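Local coordinates for protein fanconi-associated nuclease 1 homolog (Pseudomonas aeruginosa, PDB 5Y7Q) that belongs to the FAN1 nuclease family, combining helix-turn-helix, SAP-type and VRR-NUC regions in one largely helical chain that binds DNA, at residues Q81-R86 with R109-P114; A311-I316 with A349-R354. All coordinates share one frame; numbering follows the deposited sequence.

Contact 1: Q81-R86 with R109-P114; sequences QALLVR and RAAVQP. With nucleotides of chain B.
In the helix-turn-helix domain of this FAN1 homolog, helix 78-89 packs against helix 108-118 through Leu83 on one side and Ala111 and Val112 on the other. The nearest CA atoms are those of Leu83 and Ala111, 6.8 Å apart. One methyl does the touching: Leu83 CD2 lies 3.6 Å from Val112 CB and 3.7 Å from Val112 CG2, and at 4.4 Å it also reaches Ala111 CB. The first torsion of Leu83 (chi1 -179°, CG anti to the backbone N) sends CG toward the partner, and the second puts CD2 at the far end of the side chain. No hydrogen bond joins the two segments, and they bury only 106 Å² together, yet all three touching residues are buried. Ala111 O accepts a hydrogen bond from Ser80 OG, a polar tie between the same two helices, while Tyr185 of strand 184-187 packs on Val112. Arg86 serves another partner, DG10 of chain B. Its NH1 donates to OP2 of that nucleotide at 3.0 Å (N-H...O 151°), and its NH2 donates to the same OP2 at 3.2 Å (142°). The oxygen sits at the edge of the guanidinium, in its plane, shared by both terminal nitrogens. Glu104 forms a salt bridge with Arg86 NH2 and Tyr43 a cation-pi contact with the arginine, which probably steadies its position. Two helices packed by small apolar side chains, with Arg86 of helix 78-89 holding a DNA phosphate, are consistent with a DNA-bound helix-turn-helix domain.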
ATOM      1  N   GLN A  81      -7.709 -17.918  27.193  1.00 59.91           N
ATOM      2  CA  GLN A  81      -6.911 -17.667  25.992  1.00 79.75           C
ATOM      3  C   GLN A  81      -7.805 -17.297  24.805  1.00 58.10           C
ATOM      4  O   GLN A  81      -7.608 -16.258  24.157  1.00 52.80           O
ATOM      5  CB  GLN A  81      -6.063 -18.898  25.658  1.00 82.13           C
ATOM      6  CG  GLN A  81      -4.884 -19.142  26.574  1.00 85.97           C
ATOM      7  CD  GLN A  81      -4.065 -20.348  26.145  1.00 85.83           C
ATOM      8  OE1 GLN A  81      -4.617 -21.346  25.712  1.00 92.41           O
ATOM      9  NE2 GLN A  81      -2.745 -20.261  26.273  1.00 81.70           N
ATOM     10  N   ALA A  82      -8.828 -18.125  24.544  1.00 61.58           N
ATOM     11  CA  ALA A  82      -9.705 -17.932  23.389  1.00 60.58           C
ATOM     12  C   ALA A  82     -10.415 -16.595  23.459  1.00 62.60           C
ATOM     13  O   ALA A  82     -10.482 -15.860  22.466  1.00 59.34           O
ATOM     14  CB  ALA A  82     -10.730 -19.058  23.309  1.00 57.48           C
ATOM     15  N   LEU A  83     -10.951 -16.263  24.636  1.00 70.30           N
ATOM     16  CA  LEU A  83     -11.632 -14.988  24.795  1.00 60.89           C
ATOM     17  C   LEU A  83     -10.693 -13.845  24.488  1.00 62.81           C
ATOM     18  O   LEU A  83     -11.062 -12.903  23.769  1.00 62.67           O
ATOM     19  CB  LEU A  83     -12.183 -14.850  26.201  1.00 59.13           C
ATOM     20  CG  LEU A  83     -12.917 -13.526  26.328  1.00 61.93           C
ATOM     21  CD1 LEU A  83     -14.054 -13.509  25.305  1.00 51.90           C
ATOM     22  CD2 LEU A  83     -13.432 -13.338  27.766  1.00 71.39           C
ATOM     23  N   LEU A  84      -9.461 -13.933  24.990  1.00 50.91           N
ATOM     24  CA  LEU A  84      -8.492 -12.886  24.709  1.00 57.31           C
ATOM     25  C   LEU A  84      -8.341 -12.686  23.215  1.00 57.87           C
ATOM     26  O   LEU A  84      -8.501 -11.569  22.694  1.00 53.44           O
ATOM     27  CB  LEU A  84      -7.139 -13.226  25.314  1.00 61.61           C
ATOM     28  CG  LEU A  84      -6.253 -11.987  25.313  1.00 63.55           C
ATOM     29  CD1 LEU A  84      -7.040 -10.844  25.938  1.00 64.20           C
ATOM     30  CD2 LEU A  84      -4.986 -12.244  26.101  1.00 64.07           C
ATOM     31  N   VAL A  85      -8.048 -13.770  22.503  1.00 54.54           N
ATOM     32  CA  VAL A  85      -7.744 -13.617  21.091  1.00 55.12           C
ATOM     33  C   VAL A  85      -8.942 -13.028  20.364  1.00 57.23           C
ATOM     34  O   VAL A  85      -8.795 -12.137  19.500  1.00 50.10           O
ATOM     35  CB  VAL A  85      -7.295 -14.965  20.519  1.00 60.08           C
ATOM     36  CG1 VAL A  85      -7.141 -14.876  19.050  1.00 57.53           C
ATOM     37  CG2 VAL A  85      -5.964 -15.342  21.158  1.00 66.70           C
ATOM     38  N   ARG A  86     -10.153 -13.443  20.759  1.00 50.12           N
ATOM     39  CA  ARG A  86     -11.346 -12.827  20.191  1.00 47.87           C
ATOM     40  C   ARG A  86     -11.349 -11.313  20.393  1.00 51.23           C
ATOM     41  O   ARG A  86     -11.618 -10.565  19.452  1.00 62.61           O
ATOM     42  CB  ARG A  86     -12.597 -13.446  20.785  1.00 51.20           C
ATOM     43  CG  ARG A  86     -12.787 -14.860  20.396  1.00 57.85           C
ATOM     44  CD  ARG A  86     -12.877 -15.031  18.921  1.00 56.28           C
ATOM     45  NE  ARG A  86     -13.550 -16.290  18.657  1.00 68.72           N
ATOM     46  CZ  ARG A  86     -13.999 -16.692  17.469  1.00 64.28           C
ATOM     47  NH1 ARG A  86     -13.844 -15.917  16.411  1.00 55.39           N
ATOM     48  NH2 ARG A  86     -14.627 -17.866  17.360  1.00 57.60           N
ATOM     49  N   ARG A 109     -18.432 -14.475  31.345  1.00 79.15           N
ATOM     50  CA  ARG A 109     -17.950 -13.946  32.618  1.00 79.03           C
ATOM     51  C   ARG A 109     -16.909 -14.875  33.242  1.00 70.63           C
ATOM     52  O   ARG A 109     -15.810 -14.437  33.636  1.00 70.22           O
ATOM     53  CB  ARG A 109     -19.136 -13.718  33.551  1.00 86.21           C
ATOM     54  CG  ARG A 109     -18.862 -12.749  34.689  1.00 90.77           C
ATOM     55  CD  ARG A 109     -20.159 -12.278  35.325  1.00 97.52           C
ATOM     56  NE  ARG A 109     -20.983 -11.536  34.379  1.00 98.02           N
ATOM     57  CZ  ARG A 109     -22.268 -11.268  34.567  1.00107.32           C
ATOM     58  NH1 ARG A 109     -22.880 -11.690  35.670  1.00113.70           N
ATOM     59  NH2 ARG A 109     -22.941 -10.586  33.652  1.00104.78           N
ATOM     60  N   ALA A 110     -17.217 -16.174  33.285  1.00 73.00           N
ATOM     61  CA  ALA A 110     -16.245 -17.150  33.768  1.00 77.52           C
ATOM     62  C   ALA A 110     -14.940 -17.055  32.987  1.00 78.96           C
ATOM     63  O   ALA A 110     -13.865 -16.906  33.574  1.00 86.19           O
ATOM     64  CB  ALA A 110     -16.829 -18.561  33.687  1.00 77.99           C
ATOM     65  N   ALA A 111     -15.012 -17.079  31.657  1.00 74.90           N
ATOM     66  CA  ALA A 111     -13.777 -17.091  30.876  1.00 74.70           C
ATOM     67  C   ALA A 111     -12.988 -15.796  31.023  1.00 69.69           C
ATOM     68  O   ALA A 111     -11.770 -15.784  30.798  1.00 65.61           O
ATOM     69  CB  ALA A 111     -14.077 -17.361  29.397  1.00 64.12           C
ATOM     70  N   VAL A 112     -13.653 -14.693  31.370  1.00 64.24           N
ATOM     71  CA  VAL A 112     -12.927 -13.440  31.474  1.00 66.24           C
ATOM     72  C   VAL A 112     -12.256 -13.254  32.836  1.00 75.17           C
ATOM     73  O   VAL A 112     -11.290 -12.475  32.928  1.00 64.84           O
ATOM     74  CB  VAL A 112     -13.849 -12.254  31.147  1.00 71.24           C
ATOM     75  CG1 VAL A 112     -14.700 -11.871  32.355  1.00 68.48           C
ATOM     76  CG2 VAL A 112     -13.030 -11.062  30.661  1.00 58.52           C
ATOM     77  N   GLN A 113     -12.718 -13.939  33.898  1.00 75.22           N
ATOM     78  CA  GLN A 113     -12.148 -13.690  35.234  1.00 78.61           C
ATOM     79  C   GLN A 113     -10.618 -13.795  35.311  1.00 84.62           C
ATOM     80  O   GLN A 113      -9.989 -12.873  35.866  1.00 79.65           O
ATOM     81  CB  GLN A 113     -12.792 -14.619  36.272  1.00 76.52           C
ATOM     82  CG  GLN A 113     -14.303 -14.450  36.417  1.00 82.72           C
ATOM     83  CD  GLN A 113     -14.738 -13.057  36.889  1.00 94.57           C
ATOM     84  OE1 GLN A 113     -14.274 -12.543  37.925  1.00102.75           O
ATOM     85  NE2 GLN A 113     -15.670 -12.460  36.153  1.00 74.51           N
ATOM     86  N   PRO A 114      -9.954 -14.841  34.775  1.00 88.82           N
ATOM     87  CA  PRO A 114      -8.483 -14.884  34.886  1.00 85.15           C
ATOM     88  C   PRO A 114      -7.793 -13.729  34.176  1.00 77.71           C
ATOM     89  O   PRO A 114      -6.724 -13.297  34.631  1.00 76.82           O
ATOM     90  CB  PRO A 114      -8.112 -16.239  34.263  1.00 73.45           C
ATOM     91  CG  PRO A 114      -9.362 -17.004  34.188  1.00 78.64           C
ATOM     92  CD  PRO A 114     -10.449 -15.998  34.007  1.00 82.12           C
TER
ATOM     93  P    DG B  10     -15.903 -18.372  13.488  1.00 72.33           P
ATOM     94  OP1  DG B  10     -16.817 -19.323  14.155  1.00 84.65           O
ATOM     95  OP2  DG B  10     -14.781 -17.722  14.184  1.00 55.80           O
ATOM     96  O5'  DG B  10     -15.385 -19.155  12.207  1.00 71.55           O
ATOM     97  C5'  DG B  10     -16.337 -19.744  11.336  1.00 67.05           C
ATOM     98  C4'  DG B  10     -15.736 -19.956   9.983  1.00 70.76           C
ATOM     99  O4'  DG B  10     -15.530 -18.672   9.364  1.00 78.46           O
ATOM    100  C3'  DG B  10     -14.378 -20.649  10.020  1.00 83.33           C
ATOM    101  O3'  DG B  10     -14.427 -21.855   9.296  1.00 93.41           O
ATOM    102  C2'  DG B  10     -13.409 -19.659   9.377  1.00 75.64           C
ATOM    103  C1'  DG B  10     -14.321 -18.683   8.658  1.00 71.35           C
ATOM    104  N9   DG B  10     -13.776 -17.345   8.660  1.00 68.68           N
ATOM    105  C8   DG B  10     -13.179 -16.695   9.715  1.00 64.45           C
ATOM    106  N7   DG B  10     -12.770 -15.495   9.423  1.00 65.09           N
ATOM    107  C5   DG B  10     -13.108 -15.344   8.082  1.00 74.77           C
ATOM    108  C6   DG B  10     -12.912 -14.248   7.205  1.00 78.49           C
ATOM    109  O6   DG B  10     -12.375 -13.149   7.450  1.00 65.51           O
ATOM    110  N1   DG B  10     -13.404 -14.525   5.921  1.00 83.80           N
ATOM    111  C2   DG B  10     -14.004 -15.717   5.541  1.00 84.40           C
ATOM    112  N2   DG B  10     -14.420 -15.808   4.273  1.00 92.18           N
ATOM    113  N3   DG B  10     -14.195 -16.739   6.353  1.00 83.04           N
ATOM    114  C4   DG B  10     -13.721 -16.486   7.601  1.00 80.03           C
TER

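Contact 2: A311-I316 with A349-R354; sequences ARLRAI and ARLLPR. With nucleotides of chain D.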
ATOM      1  N   ALA A 311      10.914  14.156  -4.235  1.00 59.72           N
ATOM      2  CA  ALA A 311      10.864  15.232  -3.251  1.00 56.21           C
ATOM      3  C   ALA A 311      11.670  16.460  -3.668  1.00 61.62           C
ATOM      4  O   ALA A 311      11.213  17.590  -3.472  1.00 55.74           O
ATOM      5  CB  ALA A 311      11.355  14.727  -1.893  1.00 62.63           C
ATOM      6  N   ARG A 312      12.885  16.277  -4.192  1.00 58.64           N
ATOM      7  CA  ARG A 312      13.676  17.424  -4.636  1.00 54.77           C
ATOM      8  C   ARG A 312      12.882  18.304  -5.596  1.00 59.25           C
ATOM      9  O   ARG A 312      12.852  19.536  -5.463  1.00 59.50           O
ATOM     10  CB  ARG A 312      14.955  16.931  -5.304  1.00 57.05           C
ATOM     11  CG  ARG A 312      16.072  17.937  -5.383  1.00 60.52           C
ATOM     12  CD  ARG A 312      16.938  17.551  -6.548  1.00 68.35           C
ATOM     13  NE  ARG A 312      18.280  17.080  -6.213  1.00 70.06           N
ATOM     14  CZ  ARG A 312      18.997  16.244  -6.966  1.00 65.31           C
ATOM     15  NH1 ARG A 312      18.510  15.749  -8.094  1.00 55.11           N
ATOM     16  NH2 ARG A 312      20.210  15.882  -6.576  1.00 79.96           N
ATOM     17  N   LEU A 313      12.223  17.675  -6.565  1.00 69.46           N
ATOM     18  CA  LEU A 313      11.354  18.393  -7.492  1.00 65.51           C
ATOM     19  C   LEU A 313      10.303  19.203  -6.749  1.00 62.91           C
ATOM     20  O   LEU A 313      10.085  20.386  -7.043  1.00 62.01           O
ATOM     21  CB  LEU A 313      10.688  17.385  -8.418  1.00 64.43           C
ATOM     22  CG  LEU A 313      10.557  17.683  -9.883  1.00 61.39           C
ATOM     23  CD1 LEU A 313      11.707  18.513 -10.304  1.00 58.48           C
ATOM     24  CD2 LEU A 313      10.562  16.337 -10.595  1.00 71.17           C
ATOM     25  N   ARG A 314       9.622  18.573  -5.787  1.00 60.89           N
ATOM     26  CA  ARG A 314       8.607  19.295  -5.031  1.00 57.22           C
ATOM     27  C   ARG A 314       9.214  20.454  -4.241  1.00 62.99           C
ATOM     28  O   ARG A 314       8.536  21.452  -3.984  1.00 72.66           O
ATOM     29  CB  ARG A 314       7.850  18.345  -4.100  1.00 61.66           C
ATOM     30  CG  ARG A 314       7.211  17.102  -4.744  1.00 68.25           C
ATOM     31  CD  ARG A 314       6.366  17.428  -5.974  1.00 84.60           C
ATOM     32  NE  ARG A 314       5.548  18.633  -5.823  1.00 91.25           N
ATOM     33  CZ  ARG A 314       5.033  19.320  -6.843  1.00 92.76           C
ATOM     34  NH1 ARG A 314       5.252  18.926  -8.107  1.00 84.09           N
ATOM     35  NH2 ARG A 314       4.308  20.406  -6.595  1.00 94.48           N
ATOM     36  N   ALA A 315      10.484  20.362  -3.859  1.00 53.48           N
ATOM     37  CA  ALA A 315      11.103  21.482  -3.165  1.00 57.00           C
ATOM     38  C   ALA A 315      11.378  22.640  -4.128  1.00 60.47           C
ATOM     39  O   ALA A 315      11.102  23.803  -3.804  1.00 56.40           O
ATOM     40  CB  ALA A 315      12.381  21.026  -2.454  1.00 52.78           C
ATOM     41  N   ILE A 316      11.930  22.350  -5.319  1.00 54.42           N
ATOM     42  CA  ILE A 316      12.096  23.410  -6.322  1.00 53.81           C
ATOM     43  C   ILE A 316      10.761  24.094  -6.585  1.00 55.12           C
ATOM     44  O   ILE A 316      10.630  25.325  -6.498  1.00 54.91           O
ATOM     45  CB  ILE A 316      12.686  22.848  -7.629  1.00 51.04           C
ATOM     46  CG1 ILE A 316      14.037  22.195  -7.372  1.00 51.77           C
ATOM     47  CG2 ILE A 316      12.822  23.947  -8.654  1.00 51.32           C
ATOM     48  CD1 ILE A 316      14.368  21.094  -8.332  1.00 54.51           C
ATOM     49  N   ALA A 349      12.924  19.675 -17.023  1.00 72.46           N
ATOM     50  CA  ALA A 349      12.809  20.250 -18.358  1.00 70.46           C
ATOM     51  C   ALA A 349      11.746  21.341 -18.423  1.00 65.36           C
ATOM     52  O   ALA A 349      11.847  22.243 -19.261  1.00 69.16           O
ATOM     53  CB  ALA A 349      12.518  19.153 -19.378  1.00 77.94           C
ATOM     54  N   ARG A 350      10.691  21.253 -17.601  1.00 61.09           N
ATOM     55  CA  ARG A 350       9.727  22.350 -17.525  1.00 66.07           C
ATOM     56  C   ARG A 350      10.173  23.440 -16.557  1.00 78.53           C
ATOM     57  O   ARG A 350      10.003  24.634 -16.842  1.00 81.73           O
ATOM     58  CB  ARG A 350       8.356  21.836 -17.108  1.00 64.68           C
ATOM     59  CG  ARG A 350       7.872  20.641 -17.864  1.00 71.42           C
ATOM     60  CD  ARG A 350       6.856  19.931 -17.016  1.00 80.87           C
ATOM     61  NE  ARG A 350       6.299  18.781 -17.700  1.00 90.58           N
ATOM     62  CZ  ARG A 350       5.614  17.825 -17.090  1.00100.46           C
ATOM     63  NH1 ARG A 350       5.421  17.887 -15.772  1.00 99.35           N
ATOM     64  NH2 ARG A 350       5.131  16.807 -17.799  1.00 99.79           N
ATOM     65  N   LEU A 351      10.716  23.045 -15.395  1.00 72.73           N
ATOM     66  CA  LEU A 351      11.012  24.017 -14.341  1.00 64.67           C
ATOM     67  C   LEU A 351      12.149  24.942 -14.727  1.00 61.95           C
ATOM     68  O   LEU A 351      12.049  26.166 -14.594  1.00 71.85           O
ATOM     69  CB  LEU A 351      11.372  23.301 -13.048  1.00 63.79           C
ATOM     70  CG  LEU A 351      10.180  22.962 -12.200  1.00 64.09           C
ATOM     71  CD1 LEU A 351      10.656  22.100 -11.068  1.00 73.19           C
ATOM     72  CD2 LEU A 351       9.615  24.264 -11.713  1.00 68.90           C
ATOM     73  N   LEU A 352      13.256  24.370 -15.156  1.00 57.61           N
ATOM     74  CA  LEU A 352      14.427  25.175 -15.480  1.00 61.19           C
ATOM     75  C   LEU A 352      14.108  26.388 -16.347  1.00 69.30           C
ATOM     76  O   LEU A 352      14.376  27.510 -15.899  1.00 80.01           O
ATOM     77  CB  LEU A 352      15.481  24.264 -16.120  1.00 59.68           C
ATOM     78  CG  LEU A 352      16.840  24.405 -15.475  1.00 60.66           C
ATOM     79  CD1 LEU A 352      17.811  25.051 -16.449  1.00 67.86           C
ATOM     80  CD2 LEU A 352      16.705  25.259 -14.245  1.00 62.04           C
ATOM     81  N   PRO A 353      13.497  26.264 -17.532  1.00 65.15           N
ATOM     82  CA  PRO A 353      13.337  27.457 -18.380  1.00 64.73           C
ATOM     83  C   PRO A 353      12.415  28.497 -17.782  1.00 70.20           C
ATOM     84  O   PRO A 353      12.580  29.693 -18.057  1.00 73.80           O
ATOM     85  CB  PRO A 353      12.759  26.896 -19.690  1.00 63.13           C
ATOM     86  CG  PRO A 353      12.851  25.397 -19.572  1.00 62.30           C
ATOM     87  CD  PRO A 353      12.812  25.099 -18.109  1.00 59.28           C
ATOM     88  N   ARG A 354      11.430  28.074 -16.989  1.00 64.66           N
ATOM     89  CA  ARG A 354      10.525  29.033 -16.375  1.00 61.57           C
ATOM     90  C   ARG A 354      11.221  29.806 -15.264  1.00 66.85           C
ATOM     91  O   ARG A 354      10.972  31.012 -15.086  1.00 69.87           O
ATOM     92  CB  ARG A 354       9.304  28.290 -15.864  1.00 60.77           C
ATOM     93  CG  ARG A 354       8.383  29.099 -15.039  1.00 69.80           C
ATOM     94  CD  ARG A 354       7.117  28.317 -14.873  1.00 71.13           C
ATOM     95  NE  ARG A 354       7.329  27.111 -14.083  1.00 75.55           N
ATOM     96  CZ  ARG A 354       6.623  25.990 -14.216  1.00 85.21           C
ATOM     97  NH1 ARG A 354       5.664  25.905 -15.127  1.00 89.30           N
ATOM     98  NH2 ARG A 354       6.883  24.944 -13.443  1.00 87.92           N
TER
ATOM     99  P    DA D   2       4.010  22.432 -14.939  1.00145.51           P
ATOM    100  OP1  DA D   2       5.165  22.543 -14.021  1.00145.36           O
ATOM    101  OP2  DA D   2       3.726  21.108 -15.529  1.00146.22           O
ATOM    102  O5'  DA D   2       2.682  22.910 -14.183  1.00139.17           O
ATOM    103  C5'  DA D   2       2.443  24.303 -13.935  1.00133.67           C
ATOM    104  C4'  DA D   2       1.396  24.464 -12.861  1.00133.26           C
ATOM    105  O4'  DA D   2       0.081  24.268 -13.445  1.00132.62           O
ATOM    106  C3'  DA D   2       1.512  23.425 -11.744  1.00142.93           C
ATOM    107  O3'  DA D   2       1.150  23.969 -10.498  1.00146.72           O
ATOM    108  C2'  DA D   2       0.519  22.371 -12.172  1.00144.34           C
ATOM    109  C1'  DA D   2      -0.574  23.222 -12.757  1.00141.50           C
ATOM    110  N9   DA D   2      -1.376  22.447 -13.671  1.00141.61           N
ATOM    111  C8   DA D   2      -0.927  21.651 -14.686  1.00136.22           C
ATOM    112  N7   DA D   2      -1.881  21.019 -15.318  1.00136.78           N
ATOM    113  C5   DA D   2      -3.026  21.409 -14.649  1.00141.81           C
ATOM    114  C6   DA D   2      -4.377  21.093 -14.832  1.00143.14           C
ATOM    115  N6   DA D   2      -4.813  20.274 -15.786  1.00140.32           N
ATOM    116  N1   DA D   2      -5.266  21.654 -13.996  1.00148.02           N
ATOM    117  C2   DA D   2      -4.827  22.480 -13.039  1.00150.96           C
ATOM    118  N3   DA D   2      -3.582  22.853 -12.770  1.00149.21           N
ATOM    119  C4   DA D   2      -2.725  22.276 -13.621  1.00144.24           C
ATOM    120  P    DG D   1       4.043  27.575 -19.091  1.00182.23           P
ATOM    121  OP1  DG D   1       4.671  28.633 -18.264  1.00183.62           O
ATOM    122  OP2  DG D   1       3.546  27.875 -20.458  1.00179.14           O
ATOM    123  O5'  DG D   1       5.036  26.319 -19.198  1.00175.76           O
ATOM    124  C5'  DG D   1       4.511  24.989 -19.203  1.00170.67           C
ATOM    125  C4'  DG D   1       3.515  24.816 -18.072  1.00170.01           C
ATOM    126  O4'  DG D   1       2.165  24.967 -18.568  1.00167.29           O
ATOM    127  C3'  DG D   1       3.531  23.449 -17.371  1.00161.59           C
ATOM    128  O3'  DG D   1       4.217  23.538 -16.099  1.00153.36           O
ATOM    129  C2'  DG D   1       2.048  23.122 -17.185  1.00163.79           C
ATOM    130  C1'  DG D   1       1.345  24.409 -17.597  1.00166.35           C
ATOM    131  N9   DG D   1       0.023  24.134 -18.118  1.00170.65           N
ATOM    132  C8   DG D   1      -0.299  23.390 -19.225  1.00167.69           C
ATOM    133  N7   DG D   1      -1.584  23.249 -19.396  1.00169.35           N
ATOM    134  C5   DG D   1      -2.143  23.913 -18.313  1.00176.73           C
ATOM    135  C6   DG D   1      -3.499  24.103 -17.957  1.00181.53           C
ATOM    136  O6   DG D   1      -4.517  23.706 -18.542  1.00181.12           O
ATOM    137  N1   DG D   1      -3.622  24.837 -16.782  1.00185.21           N
ATOM    138  C2   DG D   1      -2.570  25.329 -16.040  1.00186.47           C
ATOM    139  N2   DG D   1      -2.890  26.018 -14.936  1.00191.66           N
ATOM    140  N3   DG D   1      -1.298  25.160 -16.364  1.00183.10           N
ATOM    141  C4   DG D   1      -1.162  24.445 -17.509  1.00177.88           C
TER
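Arg354 NH1 donates a hydrogen bond to O3' of DG1 of chain D at 2.9 Å, with an N-H...O angle of 159°. This oxygen bridges to the phosphorus of DA2, so the bond falls on the phosphodiester link itself. The other terminal nitrogen, Arg354 NH2, reaches OP1 of DA2 at 3.0 Å along a nearly straight N-H (171°). The guanidinium thus offers its edge to the link, with the DA2 phosphorus close to its plane, and the bend at chi3 (66°) helps turn it that way. Glu320 of helix 311-321 forms a salt bridge with Arg354 NE, a second-shell charge that probably fixes the rotation of the group. Arg350 approaches the same phosphate obliquely: its NH1 is 3.6 Å from OP2 of DA2, near enough for electrostatic attraction, while its NH2 pairs with Asp553. Between segments 311-316 and 349-354 the contact is apolar. Leu351, pointing toward helix 311-321, places CD1 3.7 Å from Ile316 CG2 and 3.8 Å from Leu313 CD1, so a single methyl meets both residues. Leu348 and Leu355, also on helix 342-358, extend this apolar seam along Ile316. The chemistry is therefore divided: leucine and isoleucine methyls join the segments, while the Arg354-Glu320 salt bridge adds a polar tie between the same helices and probably orients the arginine at the DNA backbone.

Overall arrangement
Contact 1 and contact 2 come in series along the chain, the first closing nearly 200 residues before the second opens. Their centres are 59 Å apart and their nearest atoms about 40 Å, on opposite sides of the centre of the chain. They share no helix or sheet: 81-86 with 109-114 belongs to the helix-turn-helix range near the three-stranded sheet 94-96, 184-187 and 121-123, whereas 311-316 with 349-354 lies among the helices 296-304, 311-321, 325-337 and 342-358. Each pairs two helices and carries an arginine bonded to nucleotide backbone oxygens, on chain B and chain D respectively, so the protein engages DNA at widely separated places.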